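Local coordinates for protein glycosyl hydrolase, family 8 (Clostridium perfringens, PDB 3REN) that acts as an alpha-amylase with an (alpha/alpha)6-barrel fold, probably cleaving alpha-glucosidic bonds in starch-like glucans, at residues N197-N202 with Q221-E226; N202-E207 with E246-S251. All coordinates share one frame; numbering follows the deposited sequence.

From the N terminus, the chain runs through helix 188-201 and turns at Asn202, which both interactions share, into the segment 202-207. After strand 215-217 the chain reverses into strand 222-223, where interaction 1 brings residues 221-226 back against the end of helix 188-201 and closes a loop of 18 intervening residues. Helix 231-243 follows, and interaction 2 then joins residues 246-251, at the start of helix 249-262, to the loop 202-207 across 38 residues. The segments alternate along the chain, so the contacts cross rather than nest. Arg241 of helix 231-243 links their surroundings through salt bridges to Glu201 and Glu248.

Interaction 1 (N197-N202 with Q221-E226); sequences NSIIEN and QKYDEE. With EDO (1,2-ethanediol), chain K.
Tyr223 reaches the C-terminal end of helix 188-201 with its phenol oxygen, and the polar part of the contact is one hydrogen bond. Tyr223 OH donates to the backbone O of Ile199, modelled at 2.5 Å, a length too short to be taken exactly. The carbonyl oxygen lies at the edge of the ring, close to its plane. With CG anti to the carbonyl carbon (chi1 -59°), the tyrosine extends from its strand directly at the helix, and the hydroxyl leads.

Van der Waals contacts surround this bond. Asn202 CB packs against Tyr223 OH at 3.2 Å, while the backbone O of Asn202 approaches Tyr223 CE2 obliquely at 3.3 Å. The apolar contribution comes from Ile199, whose CG2 branch lies 4.1 Å from Tyr223 CE1. That methyl stands anti to the backbone N of Ile199 (chi1 -65° for CG1), and the two side chains lie at a slant to one another. Phe216 touches both Ile199 and Tyr223, its ring inclined to the tyrosine's by about 60°.

Strand 222-223 is an edge of a small antiparallel sheet, paired with strand 215-217 in a hairpin that carries a G1 beta bulge at Gln221 and Lys222. Through Tyr223 the hairpin meets the C-terminal end of helix 188-201 in this (alpha/alpha)6-barrel enzyme. Beyond Tyr223, Asp224 OD2 accepts from the backbone N of Glu226 at 3.0 Å through its anti lone pair, forming an Asx turn, and also meets Arg213 in a salt bridge.

A 1,2-ethanediol, probably from the crystallisation liquor, lies between Ser198, Asn202 and the Tyr223 hydroxyl. Ser198 OG donates to its O1 at a doubtfully short 2.4 Å, while Asn202 ND2 approaches its O2 at 3.2 Å and C2 lies beside Tyr223 OH.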
loop_
_atom_site.group_PDB
_atom_site.type_symbol
_atom_site.label_atom_id
_atom_site.label_comp_id
_atom_site.label_asym_id
_atom_site.label_seq_id
_atom_site.Cartn_x
_atom_site.Cartn_y
_atom_site.Cartn_z
ATOM N N ASN A 197 -14.571 6.208 8.441
ATOM C CA ASN A 197 -13.919 6.400 9.705
ATOM C C ASN A 197 -14.692 5.682 10.842
ATOM O O ASN A 197 -14.086 5.087 11.755
ATOM C CB ASN A 197 -13.742 7.893 10.011
ATOM C CG ASN A 197 -12.804 8.124 11.177
ATOM O OD1 ASN A 197 -11.683 7.569 11.220
ATOM N ND2 ASN A 197 -13.261 8.917 12.157
ATOM N N SER A 198 -16.020 5.703 10.738
ATOM C CA SER A 198 -16.875 5.012 11.711
ATOM C C SER A 198 -16.660 3.504 11.655
ATOM O O SER A 198 -16.597 2.862 12.684
ATOM C CB SER A 198 -18.342 5.400 11.527
ATOM O OG SER A 198 -19.195 4.465 12.163
ATOM N N ILE A 199 -16.504 2.953 10.453
ATOM C CA ILE A 199 -16.172 1.540 10.275
ATOM C C ILE A 199 -14.835 1.211 10.973
ATOM O O ILE A 199 -14.741 0.233 11.726
ATOM C CB ILE A 199 -16.150 1.142 8.771
ATOM C CG1 ILE A 199 -17.544 1.274 8.161
ATOM C CG2 ILE A 199 -15.685 -0.250 8.573
ATOM C CD1 ILE A 199 -17.621 1.040 6.615
ATOM N N ILE A 200 -13.808 2.037 10.742
ATOM C CA ILE A 200 -12.509 1.854 11.381
ATOM C C ILE A 200 -12.666 1.915 12.892
ATOM O O ILE A 200 -12.255 1.000 13.625
ATOM C CB ILE A 200 -11.479 2.955 10.959
ATOM C CG1 ILE A 200 -11.238 2.950 9.451
ATOM C CG2 ILE A 200 -10.173 2.789 11.728
ATOM C CD1 ILE A 200 -11.009 1.603 8.894
ATOM N N GLU A 201 -13.269 2.995 13.364
ATOM C CA GLU A 201 -13.390 3.239 14.814
ATOM C C GLU A 201 -14.153 2.160 15.587
ATOM O O GLU A 201 -13.804 1.854 16.724
ATOM C CB GLU A 201 -13.952 4.636 15.099
ATOM C CG GLU A 201 -12.876 5.704 15.079
ATOM C CD GLU A 201 -13.406 7.131 15.222
ATOM O OE1 GLU A 201 -14.632 7.305 15.299
ATOM O OE2 GLU A 201 -12.590 8.096 15.240
ATOM N N ASN A 202 -15.158 1.563 14.953
ATOM C CA ASN A 202 -15.912 0.484 15.555
ATOM C C ASN A 202 -15.262 -0.890 15.372
ATOM O O ASN A 202 -15.803 -1.917 15.824
ATOM C CB ASN A 202 -17.356 0.462 15.029
ATOM C CG ASN A 202 -18.182 1.661 15.535
ATOM O OD1 ASN A 202 -18.255 1.904 16.726
ATOM N ND2 ASN A 202 -18.787 2.406 14.620
ATOM N N GLN A 221 -23.682 -5.208 9.043
ATOM C CA GLN A 221 -22.947 -4.174 9.781
ATOM C C GLN A 221 -22.064 -4.794 10.866
ATOM O O GLN A 221 -21.913 -4.234 11.933
ATOM C CB GLN A 221 -23.883 -3.091 10.339
ATOM C CG GLN A 221 -24.743 -2.438 9.254
ATOM C CD GLN A 221 -23.971 -1.432 8.403
ATOM O OE1 GLN A 221 -23.460 -0.452 8.919
ATOM N NE2 GLN A 221 -23.904 -1.674 7.090
ATOM N N LYS A 222 -21.498 -5.964 10.594
ATOM C CA LYS A 222 -20.608 -6.642 11.568
ATOM C C LYS A 222 -19.223 -6.918 10.954
ATOM O O LYS A 222 -19.045 -6.821 9.732
ATOM C CB LYS A 222 -21.215 -7.986 12.026
ATOM C CG LYS A 222 -22.609 -7.898 12.710
ATOM C CD LYS A 222 -22.572 -7.205 14.065
ATOM C CE LYS A 222 -23.928 -7.331 14.745
ATOM N NZ LYS A 222 -24.167 -6.330 15.831
ATOM N N TYR A 223 -18.271 -7.307 11.793
ATOM C CA TYR A 223 -16.905 -7.570 11.361
ATOM C C TYR A 223 -16.612 -9.065 11.329
ATOM O O TYR A 223 -17.425 -9.871 11.820
ATOM C CB TYR A 223 -15.919 -6.845 12.291
ATOM C CG TYR A 223 -16.116 -5.348 12.324
ATOM C CD1 TYR A 223 -15.327 -4.498 11.526
ATOM C CD2 TYR A 223 -17.072 -4.765 13.166
ATOM C CE1 TYR A 223 -15.504 -3.108 11.542
ATOM C CE2 TYR A 223 -17.258 -3.370 13.181
ATOM C CZ TYR A 223 -16.473 -2.563 12.379
ATOM O OH TYR A 223 -16.660 -1.193 12.423
ATOM N N ASP A 224 -15.474 -9.450 10.733
ATOM C CA ASP A 224 -15.003 -10.829 10.801
ATOM C C ASP A 224 -14.830 -11.187 12.286
ATOM O O ASP A 224 -14.788 -10.300 13.135
ATOM C CB ASP A 224 -13.649 -10.971 10.084
ATOM C CG ASP A 224 -12.504 -10.267 10.842
ATOM O OD1 ASP A 224 -12.258 -9.072 10.590
ATOM O OD2 ASP A 224 -11.876 -10.884 11.740
ATOM N N GLU A 225 -14.738 -12.488 12.577
ATOM C CA GLU A 225 -14.473 -12.983 13.925
ATOM C C GLU A 225 -13.144 -13.760 14.045
ATOM O O GLU A 225 -13.015 -14.671 14.871
ATOM C CB GLU A 225 -15.674 -13.853 14.362
ATOM C CG GLU A 225 -16.976 -13.024 14.343
ATOM C CD GLU A 225 -18.252 -13.831 14.631
ATOM O OE1 GLU A 225 -18.212 -15.074 14.756
ATOM O OE2 GLU A 225 -19.308 -13.186 14.739
ATOM N N GLU A 226 -12.161 -13.436 13.207
ATOM C CA GLU A 226 -10.881 -14.156 13.252
ATOM C C GLU A 226 -10.237 -14.008 14.624
ATOM O O GLU A 226 -10.334 -12.943 15.231
ATOM C CB GLU A 226 -9.914 -13.584 12.215
ATOM C CG GLU A 226 -10.522 -13.391 10.847
ATOM C CD GLU A 226 -10.287 -14.558 9.937
ATOM O OE1 GLU A 226 -10.454 -15.714 10.384
ATOM O OE2 GLU A 226 -9.936 -14.318 8.755
HETATM C C1 EDO K . -20.309 1.079 10.898
HETATM O O1 EDO K . -19.992 2.463 11.048
HETATM C C2 EDO K . -19.602 0.254 11.965
HETATM O O2 EDO K . -20.492 0.201 13.076
#

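Interaction 2 (N202-E207 with E246-S251); sequences NGKISE and ENEESS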
loop_
_atom_site.group_PDB
_atom_site.type_symbol
_atom_site.label_atom_id
_atom_site.label_comp_id
_atom_site.label_asym_id
_atom_site.label_seq_id
_atom_site.Cartn_x
_atom_site.Cartn_y
_atom_site.Cartn_z
ATOM N N ASN A 202 -15.158 1.563 14.953
ATOM C CA ASN A 202 -15.912 0.484 15.555
ATOM C C ASN A 202 -15.262 -0.890 15.372
ATOM O O ASN A 202 -15.803 -1.917 15.824
ATOM C CB ASN A 202 -17.356 0.462 15.029
ATOM C CG ASN A 202 -18.182 1.661 15.535
ATOM O OD1 ASN A 202 -18.255 1.904 16.726
ATOM N ND2 ASN A 202 -18.787 2.406 14.620
ATOM N N GLY A 203 -14.100 -0.927 14.736
ATOM C CA GLY A 203 -13.465 -2.198 14.453
ATOM C C GLY A 203 -12.197 -2.502 15.225
ATOM O O GLY A 203 -11.405 -3.355 14.793
ATOM N N LYS A 204 -11.981 -1.858 16.371
ATOM C CA LYS A 204 -10.856 -2.264 17.232
ATOM C C LYS A 204 -10.998 -3.699 17.673
ATOM O O LYS A 204 -12.113 -4.169 17.894
ATOM C CB LYS A 204 -10.742 -1.416 18.490
ATOM C CG LYS A 204 -10.148 -0.033 18.289
ATOM C CD LYS A 204 -8.668 -0.063 18.063
ATOM C CE LYS A 204 -8.099 1.348 18.217
ATOM N NZ LYS A 204 -6.646 1.418 17.848
ATOM N N ILE A 205 -9.870 -4.384 17.829
ATOM C CA ILE A 205 -9.893 -5.795 18.161
ATOM C C ILE A 205 -10.209 -5.918 19.649
ATOM O O ILE A 205 -11.191 -6.549 20.001
ATOM C CB ILE A 205 -8.564 -6.523 17.844
ATOM C CG1 ILE A 205 -8.300 -6.595 16.338
ATOM C CG2 ILE A 205 -8.563 -7.959 18.471
ATOM C CD1 ILE A 205 -9.287 -7.441 15.559
ATOM N N SER A 206 -9.378 -5.307 20.505
ATOM C CA SER A 206 -9.586 -5.366 21.964
ATOM C C SER A 206 -8.793 -4.285 22.662
ATOM O O SER A 206 -8.006 -3.559 22.040
ATOM C CB SER A 206 -9.216 -6.756 22.546
ATOM O OG SER A 206 -7.798 -6.949 22.628
ATOM N N GLU A 207 -8.964 -4.203 23.977
ATOM C CA GLU A 207 -8.261 -3.181 24.757
ATOM C C GLU A 207 -6.782 -3.574 24.914
ATOM O O GLU A 207 -5.897 -2.735 24.841
ATOM C CB GLU A 207 -8.961 -2.942 26.125
ATOM C CG GLU A 207 -9.416 -4.232 26.959
ATOM C CD GLU A 207 -9.708 -5.582 26.183
ATOM O OE1 GLU A 207 -10.852 -5.739 25.587
ATOM O OE2 GLU A 207 -8.800 -6.491 26.239
ATOM N N GLU A 246 -6.347 11.585 12.251
ATOM C CA GLU A 246 -7.064 10.878 13.338
ATOM C C GLU A 246 -6.097 10.346 14.402
ATOM O O GLU A 246 -4.870 10.340 14.194
ATOM C CB GLU A 246 -7.899 9.728 12.774
ATOM C CG GLU A 246 -8.854 10.100 11.656
ATOM C CD GLU A 246 -10.056 10.932 12.129
ATOM O OE1 GLU A 246 -10.414 10.877 13.340
ATOM O OE2 GLU A 246 -10.643 11.649 11.274
ATOM N N ASN A 247 -6.648 9.842 15.504
ATOM C CA ASN A 247 -5.859 9.440 16.674
ATOM C C ASN A 247 -5.552 7.948 16.705
ATOM O O ASN A 247 -6.465 7.151 16.694
ATOM C CB ASN A 247 -6.630 9.820 17.954
ATOM C CG ASN A 247 -5.837 9.516 19.244
ATOM O OD1 ASN A 247 -5.418 8.377 19.489
ATOM N ND2 ASN A 247 -5.627 10.546 20.058
ATOM N N GLU A 248 -4.275 7.596 16.749
ATOM C CA GLU A 248 -3.805 6.207 16.901
ATOM C C GLU A 248 -2.763 6.068 18.035
ATOM O O GLU A 248 -1.874 5.242 17.943
ATOM C CB GLU A 248 -3.188 5.683 15.592
ATOM C CG GLU A 248 -4.223 5.422 14.466
ATOM C CD GLU A 248 -5.340 4.432 14.868
ATOM O OE1 GLU A 248 -5.073 3.557 15.692
ATOM O OE2 GLU A 248 -6.487 4.526 14.378
ATOM N N GLU A 249 -2.930 6.813 19.111
ATOM C CA GLU A 249 -1.990 6.766 20.205
ATOM C C GLU A 249 -1.833 5.370 20.854
ATOM O O GLU A 249 -0.752 4.917 21.008
ATOM C CB GLU A 249 -2.360 7.818 21.270
ATOM C CG GLU A 249 -2.324 9.255 20.788
ATOM C CD GLU A 249 -2.504 10.304 21.886
ATOM O OE1 GLU A 249 -3.552 10.403 22.514
ATOM N N SER A 250 -2.924 4.672 21.082
ATOM C CA SER A 250 -2.848 3.368 21.754
ATOM C C SER A 250 -2.342 2.244 20.860
ATOM O O SER A 250 -1.707 1.307 21.332
ATOM C CB SER A 250 -4.180 2.977 22.424
ATOM O OG SER A 250 -5.169 2.631 21.468
ATOM N N SER A 251 -2.615 2.335 19.567
ATOM C CA SER A 251 -2.154 1.302 18.657
ATOM C C SER A 251 -0.656 1.421 18.434
ATOM O O SER A 251 0.074 0.424 18.423
ATOM C CB SER A 251 -2.884 1.411 17.330
ATOM O OG SER A 251 -2.391 0.410 16.474
HETATM O O HOH W 1 -5.339 3.585 18.795
#
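Lys204 and Ser251 mark the nearest approach of the two backbones, with 9.5 Å between their CA atoms. Residues 202-207 form an irregular loop, 246-251 lead from loop into the first turn of helix 249-262, and the long side chain of Lys204 spans the gap. Gly203 and Ile205 hold the loop in place by backbone hydrogen bonds to Arg213 and Leu211.

The CB of Lys204 points at the helix start. Its chain bends once, at chi2 (-74°), then runs out extended, and it passes Glu248 in the opposite direction. Lys204 NZ forms a salt bridge with Glu248 OE1, a weak hydrogen bond at 3.4 Å. NZ also bonds to the backbone O of Pro210, its stronger partner, and weakly to Tyr212 OH. Glu248 likewise has firmer support behind it: OE2 takes a hydrogen bond from Tyr212 OH and a salt bridge from Arg241, which probably favours the ionised form of this buried carboxylate.

A water bridges the two sides by shorter bonds than the direct pair of Lys204 NZ and Glu248 OE1. It accepts from Lys204 NZ at 2.7 Å and donates to Glu248 OE1 at 3.1 Å. The same water accepts from Ser251 N, so one of the helix's first-turn N-H groups is satisfied by solvent.

Ahead of the helix, Asn247 OD1 accepts from Glu249 N at 3.0 Å, the donor standing above the carbonyl plane, and Asn247 ND2 bonds back to Glu249 OE1 from above the carboxylate plane. An Asx turn thus leads into the helix, with Glu248 at the N-cap position, and the water-bridged lysine joins the start of helix 249-262 to the loop that follows helix 188-201 in this (alpha/alpha)6-barrel protein.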